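Local coordinates for chromosome partition protein Smc (Pyrococcus furiosus, PDB 3NWC) that is probably required for chromosome condensation and partitioning, and whose hinge domain, the part in this model, mediates dimerization and binds DNA, at residues E26-S31 and E75-Y80; D64-E69 and G87-L92. All blocks are in the same frame, centred on the assembly; numbering follows the deposited sequence.

The two contacts share one hydrophobic layer of the hinge domain, their centres about 10 Å apart. Helix 71-83 connects them along the chain: it carries residues 75-80 of contact 1 and links the two parallel strands of contact 2. Phe91 of contact 2 is wedged against contact 1, with CE2 3.5 Å from Ile78 CG1 and CZ 3.6 Å from Ala77 CB. Leu28 comes in from helix 24-28, placing CD1 3.6 Å from Leu89 CD1. Both contacts reach the second subunit: Ile78 packs on Ile163 of that chain, while Leu89, Thr90 and Phe91 form an antiparallel ladder with one of its strands, carrying the sheet across the dimer interface.

Contact 1: residues E26-S31 and E75-Y80; sequences EELKRS and EKAIKY
Leu28 O is gripped twice by Ser31, a residue whose CB also rests on the ring of Tyr80: Ser31 OG donates to it at 2.6 Å, in the carbonyl plane and on a lone pair, and Ser31 N donates at 3.1 Å. The double hold ties down the turn that follows helix 24-28. Ser31 OG lies between its own backbone N and carbonyl carbon (chi1 65°), which directs the hydroxyl back to the turn, where Ile33 N also hydrogen-bonds it, and lets the CB methylene face the neighbouring helix. There Ser31 CB sits over the centre of one face of the Tyr80 ring, 3.4 Å from the centroid and 14° off the normal, a CH-pi contact. Tyr80 meets it by extending from helix 71-83 with CG anti to the backbone N (chi1 -175°), a torsion that carries the phenol across to residues 26-31. At the ring's edge Tyr80 OH donates to Glu27 OE1 over 3.0 Å. The carboxylate is nearly coplanar with the ring and takes the bond on its syn side, although the hydroxyl lies somewhat out of the carboxylate plane. This bond fixes the hydroxyl end; Ser31 CB and Leu28 CD2 probably limit the ring's turning. Near the ring's root Leu28 CD2 touches two residues three apart, lying 3.8 Å from Tyr80 CD2 and 4.0 Å from Ala77 CB. Ile33 and Leu86 also pack on Tyr80, and the His84 ring meets it. This is plain packing of the short helix 24-28 and its closing turn against the connecting helix of the beta-alpha-beta unit in the SMC hinge domain.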
loop_
_atom_site.group_PDB
_atom_site.type_symbol
_atom_site.label_atom_id
_atom_site.label_comp_id
_atom_site.label_asym_id
_atom_site.label_seq_id
_atom_site.Cartn_x
_atom_site.Cartn_y
_atom_site.Cartn_z
ATOM N N GLU A 26 -1.114 -18.262 -6.226
ATOM C CA GLU A 26 -0.771 -19.604 -6.683
ATOM C C GLU A 26 -1.998 -20.507 -6.806
ATOM O O GLU A 26 -2.121 -21.266 -7.768
ATOM C CB GLU A 26 0.270 -20.239 -5.752
ATOM C CG GLU A 26 1.600 -19.503 -5.737
ATOM C CD GLU A 26 2.121 -19.232 -7.136
ATOM O OE1 GLU A 26 2.467 -20.204 -7.840
ATOM O OE2 GLU A 26 2.173 -18.048 -7.535
ATOM N N GLU A 27 -2.895 -20.427 -5.829
ATOM C CA GLU A 27 -4.136 -21.200 -5.854
ATOM C C GLU A 27 -5.053 -20.778 -7.008
ATOM O O GLU A 27 -5.863 -21.575 -7.478
ATOM C CB GLU A 27 -4.871 -21.082 -4.511
ATOM C CG GLU A 27 -5.117 -22.412 -3.801
ATOM C CD GLU A 27 -6.508 -22.973 -4.056
ATOM O OE1 GLU A 27 -7.375 -22.228 -4.557
ATOM O OE2 GLU A 27 -6.735 -24.161 -3.751
ATOM N N LEU A 28 -4.921 -19.533 -7.463
ATOM C CA LEU A 28 -5.725 -19.042 -8.589
ATOM C C LEU A 28 -5.380 -19.730 -9.907
ATOM O O LEU A 28 -6.235 -19.872 -10.780
ATOM C CB LEU A 28 -5.576 -17.522 -8.766
ATOM C CG LEU A 28 -6.528 -16.590 -8.019
ATOM C CD1 LEU A 28 -6.244 -15.144 -8.397
ATOM C CD2 LEU A 28 -7.984 -16.940 -8.308
ATOM N N LYS A 29 -4.127 -20.144 -10.060
ATOM C CA LYS A 29 -3.701 -20.797 -11.296
ATOM C C LYS A 29 -4.240 -22.226 -11.397
ATOM O O LYS A 29 -3.950 -22.946 -12.352
ATOM C CB LYS A 29 -2.177 -20.780 -11.432
ATOM C CG LYS A 29 -1.593 -19.387 -11.622
ATOM C CD LYS A 29 -0.168 -19.448 -12.161
ATOM C CE LYS A 29 -0.127 -20.004 -13.587
ATOM N NZ LYS A 29 -0.847 -19.135 -14.571
ATOM N N ARG A 30 -5.035 -22.622 -10.410
ATOM C CA ARG A 30 -5.647 -23.942 -10.401
ATOM C C ARG A 30 -7.160 -23.804 -10.307
ATOM O O ARG A 30 -7.875 -24.771 -10.046
ATOM C CB ARG A 30 -5.107 -24.776 -9.236
ATOM C CG ARG A 30 -3.630 -25.132 -9.363
ATOM C CD ARG A 30 -3.385 -26.072 -10.537
ATOM N NE ARG A 30 -4.002 -27.380 -10.331
ATOM C CZ ARG A 30 -3.904 -28.399 -11.180
ATOM N NH1 ARG A 30 -3.212 -28.266 -12.303
ATOM N NH2 ARG A 30 -4.497 -29.553 -10.904
ATOM N N SER A 31 -7.641 -22.589 -10.525
ATOM C CA SER A 31 -9.069 -22.319 -10.516
ATOM C C SER A 31 -9.684 -22.576 -11.894
ATOM O O SER A 31 -10.902 -22.688 -12.026
ATOM C CB SER A 31 -9.319 -20.867 -10.124
ATOM O OG SER A 31 -8.792 -20.002 -11.110
ATOM N N GLU A 75 -13.254 -10.028 -11.519
ATOM C CA GLU A 75 -14.450 -10.355 -10.752
ATOM C C GLU A 75 -14.618 -11.866 -10.577
ATOM O O GLU A 75 -15.032 -12.315 -9.514
ATOM C CB GLU A 75 -15.708 -9.687 -11.329
ATOM C CG GLU A 75 -15.654 -8.158 -11.278
ATOM C CD GLU A 75 -17.019 -7.497 -11.385
ATOM O OE1 GLU A 75 -17.103 -6.401 -11.983
ATOM O OE2 GLU A 75 -18.004 -8.062 -10.862
ATOM N N LYS A 76 -14.273 -12.652 -11.589
ATOM C CA LYS A 76 -14.339 -14.104 -11.427
ATOM C C LYS A 76 -13.344 -14.571 -10.374
ATOM O O LYS A 76 -13.660 -15.415 -9.530
ATOM C CB LYS A 76 -14.076 -14.831 -12.749
ATOM C CG LYS A 76 -15.245 -14.790 -13.724
ATOM C CD LYS A 76 -14.920 -15.545 -15.010
ATOM C CE LYS A 76 -14.405 -16.949 -14.718
ATOM N NZ LYS A 76 -14.140 -17.721 -15.973
ATOM N N ALA A 77 -12.133 -14.029 -10.433
ATOM C CA ALA A 77 -11.087 -14.411 -9.496
ATOM C C ALA A 77 -11.465 -14.028 -8.063
ATOM O O ALA A 77 -11.179 -14.765 -7.127
ATOM C CB ALA A 77 -9.767 -13.772 -9.888
ATOM N N ILE A 78 -12.100 -12.873 -7.900
ATOM C CA ILE A 78 -12.561 -12.448 -6.581
ATOM C C ILE A 78 -13.652 -13.372 -6.029
ATOM O O ILE A 78 -13.686 -13.657 -4.837
ATOM C CB ILE A 78 -13.028 -10.979 -6.593
ATOM C CG1 ILE A 78 -11.825 -10.066 -6.857
ATOM C CG2 ILE A 78 -13.733 -10.606 -5.290
ATOM C CD1 ILE A 78 -12.169 -8.607 -7.076
ATOM N N LYS A 79 -14.542 -13.854 -6.893
ATOM C CA LYS A 79 -15.542 -14.824 -6.441
ATOM C C LYS A 79 -14.879 -16.100 -5.949
ATOM O O LYS A 79 -15.307 -16.682 -4.954
ATOM C CB LYS A 79 -16.537 -15.168 -7.551
ATOM C CG LYS A 79 -17.564 -14.088 -7.819
ATOM C CD LYS A 79 -18.653 -14.599 -8.757
ATOM C CE LYS A 79 -19.554 -13.464 -9.223
ATOM N NZ LYS A 79 -20.141 -12.701 -8.086
ATOM N N TYR A 80 -13.826 -16.524 -6.646
ATOM C CA TYR A 80 -13.115 -17.744 -6.307
ATOM C C TYR A 80 -12.415 -17.572 -4.952
ATOM O O TYR A 80 -12.472 -18.458 -4.087
ATOM C CB TYR A 80 -12.106 -18.096 -7.402
ATOM C CG TYR A 80 -11.393 -19.421 -7.189
ATOM C CD1 TYR A 80 -11.908 -20.605 -7.712
ATOM C CD2 TYR A 80 -10.208 -19.485 -6.475
ATOM C CE1 TYR A 80 -11.261 -21.816 -7.518
ATOM C CE2 TYR A 80 -9.549 -20.691 -6.283
ATOM C CZ TYR A 80 -10.081 -21.854 -6.805
ATOM O OH TYR A 80 -9.427 -23.058 -6.609
#

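Contact 2: residues D64-E69 and G87-L92; sequences DNVVVE and GRLTFL
With chi1 at -72° in Asn65 and -61° in Thr90, the two side chains run side by side in the same direction: Asn65 CG is turned opposite its own carbonyl carbon, and the amide comes alongside the Thr90 CB and CG2 carbons. Thr90 lies in, and Asn65 immediately precedes, the parallel strands of a beta-alpha-beta crossover, in which helix 71-83 links strand 66-68 to strand 89-93. The ladder is stitched by Val66 N to Thr90 O (2.8 Å), Leu92 N to Val66 O (2.8 Å) and Val68 N to Leu92 O (3.0 Å). The first runs nearly along the C=O axis, whereas in the last the donor stands above the carbonyl plane. Asn65 ND2 comes within 3.4 Å of Thr90 CB, and Asn65 OD1 reaches Leu92 CD2 at 3.5 Å, the leucine crossing the asparagine at about a right angle. The polar ends bond elsewhere, Asn65 OD1 to Arg62 and Thr90 OG1 to Thr164 of the second subunit. An alanine in place of Asn65 is likely to cost Arg62 its amide acceptor and to open a gap beside Thr90 and Leu92. On the face shared by Val66 and Phe91, the ring offers CD1 to both Val66 CB and Val68 CG1, at 3.8 and 3.9 Å respectively. Helix 71-83 lies on this face too, bringing Ala74, Ala77 and Ile78 onto Phe91. Ahead of Val66, where the two chain segments separate, a water bridges them, donating to Asp64 O and accepting from Thr90 N at 2.9 Å.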
loop_
_atom_site.group_PDB
_atom_site.type_symbol
_atom_site.label_atom_id
_atom_site.label_comp_id
_atom_site.label_asym_id
_atom_site.label_seq_id
_atom_site.Cartn_x
_atom_site.Cartn_y
_atom_site.Cartn_z
ATOM N N ASP A 64 2.863 -7.594 -5.409
ATOM C CA ASP A 64 1.920 -8.685 -5.145
ATOM C C ASP A 64 0.617 -8.572 -5.944
ATOM O O ASP A 64 -0.239 -9.455 -5.874
ATOM C CB ASP A 64 1.560 -8.741 -3.652
ATOM C CG ASP A 64 2.778 -8.750 -2.750
ATOM O OD1 ASP A 64 3.751 -9.479 -3.044
ATOM O OD2 ASP A 64 2.756 -8.021 -1.737
ATOM N N ASN A 65 0.454 -7.483 -6.690
ATOM C CA ASN A 65 -0.739 -7.313 -7.520
ATOM C C ASN A 65 -0.740 -8.319 -8.668
ATOM O O ASN A 65 0.312 -8.633 -9.210
ATOM C CB ASN A 65 -0.785 -5.912 -8.137
ATOM C CG ASN A 65 -1.104 -4.810 -7.138
ATOM O OD1 ASN A 65 -1.324 -3.664 -7.544
ATOM N ND2 ASN A 65 -1.103 -5.123 -5.853
ATOM N N VAL A 66 -1.923 -8.813 -9.038
ATOM C CA VAL A 66 -2.053 -9.858 -10.050
ATOM C C VAL A 66 -2.556 -9.247 -11.338
ATOM O O VAL A 66 -3.611 -8.626 -11.355
ATOM C CB VAL A 66 -3.064 -10.946 -9.622
ATOM C CG1 VAL A 66 -3.218 -11.992 -10.731
ATOM C CG2 VAL A 66 -2.621 -11.628 -8.321
ATOM N N VAL A 67 -1.781 -9.412 -12.405
ATOM C CA VAL A 67 -2.137 -8.875 -13.721
ATOM C C VAL A 67 -3.119 -9.824 -14.414
ATOM O O VAL A 67 -2.851 -11.020 -14.526
ATOM C CB VAL A 67 -0.881 -8.715 -14.596
ATOM C CG1 VAL A 67 -1.244 -8.182 -16.001
ATOM C CG2 VAL A 67 0.114 -7.770 -13.936
ATOM N N VAL A 68 -4.251 -9.297 -14.864
ATOM C CA VAL A 68 -5.262 -10.096 -15.561
ATOM C C VAL A 68 -5.702 -9.406 -16.856
ATOM O O VAL A 68 -5.458 -8.221 -17.048
ATOM C CB VAL A 68 -6.503 -10.364 -14.683
ATOM C CG1 VAL A 68 -6.099 -11.093 -13.412
ATOM C CG2 VAL A 68 -7.230 -9.060 -14.344
ATOM N N GLU A 69 -6.356 -10.170 -17.722
ATOM C CA GLU A 69 -6.759 -9.685 -19.045
ATOM C C GLU A 69 -7.725 -8.516 -18.942
ATOM O O GLU A 69 -7.523 -7.476 -19.578
ATOM C CB GLU A 69 -7.390 -10.820 -19.857
ATOM C CG GLU A 69 -7.794 -10.432 -21.278
ATOM O OE1 GLU A 69 -5.845 -9.331 -22.103
ATOM O OE2 GLU A 69 -6.448 -11.197 -23.083
ATOM N N GLY A 87 -8.474 -15.243 1.244
ATOM C CA GLY A 87 -8.062 -13.879 1.521
ATOM C C GLY A 87 -8.277 -12.946 0.346
ATOM O O GLY A 87 -9.163 -13.161 -0.474
ATOM N N ARG A 88 -7.449 -11.908 0.270
ATOM C CA ARG A 88 -7.633 -10.843 -0.713
ATOM C C ARG A 88 -6.465 -10.689 -1.672
ATOM O O ARG A 88 -5.322 -10.967 -1.323
ATOM C CB ARG A 88 -7.878 -9.510 -0.002
ATOM C CG ARG A 88 -9.242 -9.460 0.665
ATOM C CD ARG A 88 -9.358 -8.298 1.604
ATOM N NE ARG A 88 -9.389 -6.973 0.947
ATOM C CZ ARG A 88 -10.501 -6.365 0.521
ATOM N NH1 ARG A 88 -11.681 -6.962 0.600
ATOM N NH2 ARG A 88 -10.440 -5.147 0.000
ATOM N N LEU A 89 -6.780 -10.252 -2.890
ATOM C CA LEU A 89 -5.771 -9.834 -3.860
ATOM C C LEU A 89 -6.210 -8.568 -4.570
ATOM O O LEU A 89 -7.399 -8.261 -4.635
ATOM C CB LEU A 89 -5.539 -10.920 -4.914
ATOM C CG LEU A 89 -4.972 -12.260 -4.438
ATOM C CD1 LEU A 89 -4.995 -13.284 -5.578
ATOM C CD2 LEU A 89 -3.563 -12.120 -3.849
ATOM N N THR A 90 -5.226 -7.841 -5.100
ATOM C CA THR A 90 -5.436 -6.677 -5.935
ATOM C C THR A 90 -5.153 -7.069 -7.373
ATOM O O THR A 90 -4.090 -7.627 -7.680
ATOM C CB THR A 90 -4.501 -5.531 -5.519
ATOM O OG1 THR A 90 -4.794 -5.163 -4.168
ATOM C CG2 THR A 90 -4.710 -4.314 -6.418
ATOM N N PHE A 91 -6.120 -6.803 -8.249
ATOM C CA PHE A 91 -6.010 -7.207 -9.651
ATOM C C PHE A 91 -5.800 -6.012 -10.553
ATOM O O PHE A 91 -6.404 -4.955 -10.331
ATOM C CB PHE A 91 -7.269 -7.964 -10.057
ATOM C CG PHE A 91 -7.474 -9.237 -9.278
ATOM C CD1 PHE A 91 -6.877 -10.420 -9.691
ATOM C CD2 PHE A 91 -8.242 -9.245 -8.121
ATOM C CE1 PHE A 91 -7.055 -11.595 -8.968
ATOM C CE2 PHE A 91 -8.423 -10.413 -7.392
ATOM C CZ PHE A 91 -7.828 -11.593 -7.820
ATOM N N LEU A 92 -4.952 -6.187 -11.570
ATOM C CA LEU A 92 -4.668 -5.142 -12.556
ATOM C C LEU A 92 -5.174 -5.568 -13.941
ATOM O O LEU A 92 -4.517 -6.350 -14.629
ATOM C CB LEU A 92 -3.165 -4.865 -12.611
ATOM C CG LEU A 92 -2.474 -4.629 -11.259
ATOM C CD1 LEU A 92 -1.010 -4.278 -11.472
ATOM C CD2 LEU A 92 -3.168 -3.515 -10.494
HETATM O O HOH W 1 -2.447 -8.376 -4.471
#